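PDB 3C5M: oligogalacturonate lyase from Vibrio parahaemolyticus RIMD 2210633, which probably cleaves short oligogalacturonate fragments of pectin by beta-elimination, on a seven-bladed beta-propeller that carries a manganese ion. Local coordinates for residues Phe244-Asp248 and Gly249-Ala253; Pro356-Thr359 and Pro360-Gly364. All coordinates share one frame; numbering follows the deposited sequence.

Overall arrangement
Both interactions are hairpin connections between the first two strands of a propeller blade. Interaction 1 links strands 238-245 and 252-258; interaction 2 links 357-358 and 364-369 in the blade that N-terminal strands 12-15 and 22-25 complete, joining the two ends of the chain. Their centres lie 16 Å apart and their nearest atoms about 8 Å. The manganese ion, bound by His287, Gln350, His353 and His355, lies beyond contact of both: about 12 Å from the Phe244 side chain in interaction 1 and about 11 Å from that of Ser357 in interaction 2. The Phe244 side chain is about 8 Å from that of His287; that of Ser357 is about 7 Å from that of His355, two residues earlier.

Interaction 1. Residues Phe244-Asp248 and Gly249-Ala253; sequences FWIPD and GSAMA
With chi1 at -80°, Trp245 sets CG anti to its carbonyl carbon, while Met252, modelled as selenomethionine, sends CG out anti to N (chi1 175°) and then bends twice. The two side chains thereby meet on one face of the hairpin: Met252 CE makes a CH-pi contact over the Trp245 six-membered ring, 3.8 Å from its centroid, and the selenium follows at 4.2 Å from that centroid, a Met-aromatic contact. Ala251 O approaches the same indole at its edge, 3.3 Å from Trp245 CE3. The other face of the sheet carries Phe244 and Ala253, whose CB makes a CH-pi contact over the phenyl ring, 3.7 Å from Phe244 CZ. Between these layers Phe244 and Ala253 exchange both backbone hydrogen bonds, and Ile246 N gives a further one to Ala251 O (3.1 Å).

Beyond that bond the chain reverses through a type I turn from Ile246 to Gly249, with Gly249 in the left-handed region. Asp248 folds back so that OD1 accepts from Ser250 N at 2.7 Å, an Asx turn, the donor arriving from above the carboxylate plane.

Strands 190-196 and 219-222 supply Ile194 and Leu220 against Met252, and Trp245 NE1 donates to Ile194 O. On the Phe244 side, Met289 and Ser290 of strand 285-290 pack against the ring, so the hairpin is wedged between its two neighbouring blades.

Interaction 2. Residues Pro356-Thr359 and Pro360-Gly364; sequences PSFT and PNDDG
Phe358 lies against the returning chain, its CB 3.9 Å from Asp362 OD2 and its CD2 4.0 Å from Gly364 O, which stands oblique to the ring. The phenyl group packs on Leu296 and Val298 of strand 296-301 and on Val365. Next along, Thr359 holds OG1 anti to N (chi1 -178°), which swings the hydroxyl toward the Pro360 ring; the two side chains cross at about a right angle.

The loop is closed by main-chain bonds. Thr359 N donates to Gly364 O at 2.9 Å, and inside that link a type I turn from Thr359 to Asp362 is clasped by Asp362 N to Thr359 O, also 2.9 Å. Together they form the hairpin loop that joins strand 357-358 to strand 364-369 in this propeller blade. Asp362 takes left-handed backbone angles, which turns the chain on toward Asp363 and Gly364.

The Thr359 carbonyl takes Asp362 N, and the Asp362 carboxylate takes Asn291 ND2, which ties the turn to the adjacent blade. Both oxygens therefore have a donor, which is consistent with their lying 3.4 Å apart (Thr359 O to Asp362 OD2).

Interaction 1. Residues Phe244-Asp248 and Gly249-Ala253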
# COMPACT_ATOMS: atom_id res chain seq x y z
N PHE A 244 -8.25 -4.92 -0.64
CA PHE A 244 -7.05 -5.06 -1.43
C PHE A 244 -7.12 -6.35 -2.27
O PHE A 244 -7.61 -7.37 -1.82
CB PHE A 244 -5.82 -5.07 -0.52
CG PHE A 244 -5.66 -6.32 0.30
CD1 PHE A 244 -4.92 -7.39 -0.20
CD2 PHE A 244 -6.26 -6.44 1.55
CE1 PHE A 244 -4.78 -8.56 0.54
CE2 PHE A 244 -6.13 -7.61 2.30
CZ PHE A 244 -5.39 -8.67 1.80
N TRP A 245 -6.64 -6.26 -3.50
CA TRP A 245 -6.63 -7.40 -4.39
C TRP A 245 -5.60 -8.38 -3.88
O TRP A 245 -4.53 -7.97 -3.44
CB TRP A 245 -6.24 -6.97 -5.81
CG TRP A 245 -7.34 -6.37 -6.61
CD1 TRP A 245 -7.36 -5.13 -7.18
CD2 TRP A 245 -8.59 -6.98 -6.93
NE1 TRP A 245 -8.54 -4.93 -7.84
CE2 TRP A 245 -9.32 -6.05 -7.71
CE3 TRP A 245 -9.17 -8.22 -6.65
CZ2 TRP A 245 -10.61 -6.32 -8.20
CZ3 TRP A 245 -10.44 -8.49 -7.13
CH2 TRP A 245 -11.15 -7.55 -7.90
N ILE A 246 -5.92 -9.66 -3.92
CA ILE A 246 -4.94 -10.65 -3.52
C ILE A 246 -4.03 -10.74 -4.74
O ILE A 246 -4.51 -10.84 -5.86
CB ILE A 246 -5.60 -11.98 -3.24
CG1 ILE A 246 -6.54 -11.83 -2.05
CG2 ILE A 246 -4.54 -13.04 -3.00
CD1 ILE A 246 -7.21 -13.09 -1.65
N PRO A 247 -2.71 -10.68 -4.54
CA PRO A 247 -1.70 -10.74 -5.61
C PRO A 247 -2.04 -11.58 -6.86
O PRO A 247 -1.91 -11.09 -7.98
CB PRO A 247 -0.47 -11.25 -4.87
CG PRO A 247 -0.58 -10.54 -3.57
CD PRO A 247 -2.05 -10.72 -3.22
N ASP A 248 -2.47 -12.82 -6.68
CA ASP A 248 -2.80 -13.67 -7.82
C ASP A 248 -4.11 -13.26 -8.50
O ASP A 248 -4.47 -13.79 -9.55
CB ASP A 248 -2.84 -15.15 -7.41
CG ASP A 248 -4.02 -15.47 -6.50
OD1 ASP A 248 -4.78 -14.53 -6.15
OD2 ASP A 248 -4.20 -16.67 -6.13
N GLY A 249 -4.83 -12.31 -7.90
CA GLY A 249 -6.09 -11.85 -8.47
C GLY A 249 -7.28 -12.76 -8.19
O GLY A 249 -8.36 -12.57 -8.75
N SER A 250 -7.09 -13.73 -7.30
CA SER A 250 -8.14 -14.69 -6.97
C SER A 250 -9.37 -14.06 -6.34
O SER A 250 -10.48 -14.56 -6.50
CB SER A 250 -7.60 -15.79 -6.03
OG SER A 250 -7.45 -15.35 -4.69
N ALA A 251 -9.19 -12.95 -5.62
CA ALA A 251 -10.33 -12.30 -4.99
C ALA A 251 -10.00 -10.93 -4.40
O ALA A 251 -8.85 -10.52 -4.36
CB ALA A 251 -10.90 -13.21 -3.90
N MSE A 252 -11.04 -10.24 -3.94
CA MSE A 252 -10.89 -8.93 -3.31
C MSE A 252 -11.07 -9.14 -1.82
O MSE A 252 -12.19 -9.32 -1.35
CB MSE A 252 -11.97 -7.97 -3.81
CG MSE A 252 -11.99 -6.60 -3.13
SE MSE A 252 -10.52 -5.45 -3.63
CE MSE A 252 -11.31 -4.52 -5.15
N ALA A 253 -9.98 -9.12 -1.06
CA ALA A 253 -10.07 -9.31 0.38
C ALA A 253 -10.31 -7.99 1.11
O ALA A 253 -9.80 -6.94 0.71
CB ALA A 253 -8.79 -9.96 0.92

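Interaction 2. Residues Pro356-Thr359 and Pro360-Gly364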
# COMPACT_ATOMS: atom_id res chain seq x y z
N PRO A 356 3.25 -4.03 6.99
CA PRO A 356 3.80 -5.36 6.76
C PRO A 356 3.45 -5.94 5.40
O PRO A 356 2.34 -5.78 4.90
CB PRO A 356 3.25 -6.17 7.94
CG PRO A 356 1.95 -5.50 8.22
CD PRO A 356 2.26 -4.03 8.07
N SER A 357 4.41 -6.62 4.81
CA SER A 357 4.24 -7.21 3.51
C SER A 357 5.11 -8.46 3.48
O SER A 357 6.19 -8.50 4.11
CB SER A 357 4.69 -6.22 2.44
OG SER A 357 4.96 -6.86 1.21
N PHE A 358 4.67 -9.49 2.77
CA PHE A 358 5.46 -10.71 2.71
C PHE A 358 6.59 -10.60 1.71
O PHE A 358 6.52 -9.83 0.75
CB PHE A 358 4.57 -11.92 2.35
CG PHE A 358 3.78 -12.46 3.51
CD1 PHE A 358 2.43 -12.17 3.65
CD2 PHE A 358 4.40 -13.26 4.46
CE1 PHE A 358 1.71 -12.67 4.73
CE2 PHE A 358 3.69 -13.76 5.54
CZ PHE A 358 2.34 -13.46 5.67
N THR A 359 7.66 -11.35 1.95
CA THR A 359 8.80 -11.35 1.05
C THR A 359 8.37 -12.22 -0.13
O THR A 359 7.47 -13.05 0.03
CB THR A 359 10.02 -11.95 1.75
OG1 THR A 359 11.14 -11.90 0.87
CG2 THR A 359 9.75 -13.40 2.12
N PRO A 360 8.99 -12.05 -1.31
CA PRO A 360 8.61 -12.85 -2.48
C PRO A 360 8.51 -14.37 -2.32
O PRO A 360 7.92 -15.04 -3.17
CB PRO A 360 9.63 -12.43 -3.55
CG PRO A 360 10.79 -11.96 -2.75
CD PRO A 360 10.14 -11.20 -1.63
N ASN A 361 9.05 -14.94 -1.25
CA ASN A 361 8.96 -16.39 -1.07
C ASN A 361 8.41 -16.73 0.31
O ASN A 361 8.48 -17.89 0.74
CB ASN A 361 10.33 -17.02 -1.19
CG ASN A 361 11.23 -16.59 -0.07
OD1 ASN A 361 11.77 -17.43 0.66
ND2 ASN A 361 11.38 -15.27 0.10
N ASP A 362 7.90 -15.73 1.02
CA ASP A 362 7.31 -15.91 2.34
C ASP A 362 8.24 -16.30 3.47
O ASP A 362 7.79 -16.79 4.51
CB ASP A 362 6.20 -16.95 2.25
CG ASP A 362 5.19 -16.60 1.20
OD1 ASP A 362 4.37 -17.46 0.85
OD2 ASP A 362 5.24 -15.45 0.73
N ASP A 363 9.53 -16.09 3.30
CA ASP A 363 10.42 -16.44 4.38
C ASP A 363 10.55 -15.27 5.36
O ASP A 363 11.12 -15.40 6.44
CB ASP A 363 11.80 -16.86 3.84
CG ASP A 363 12.46 -15.77 3.04
OD1 ASP A 363 12.09 -14.59 3.24
OD2 ASP A 363 13.36 -16.08 2.23
N GLY A 364 10.01 -14.12 4.98
CA GLY A 364 10.09 -12.98 5.87
C GLY A 364 9.01 -11.94 5.66
O GLY A 364 8.23 -12.03 4.71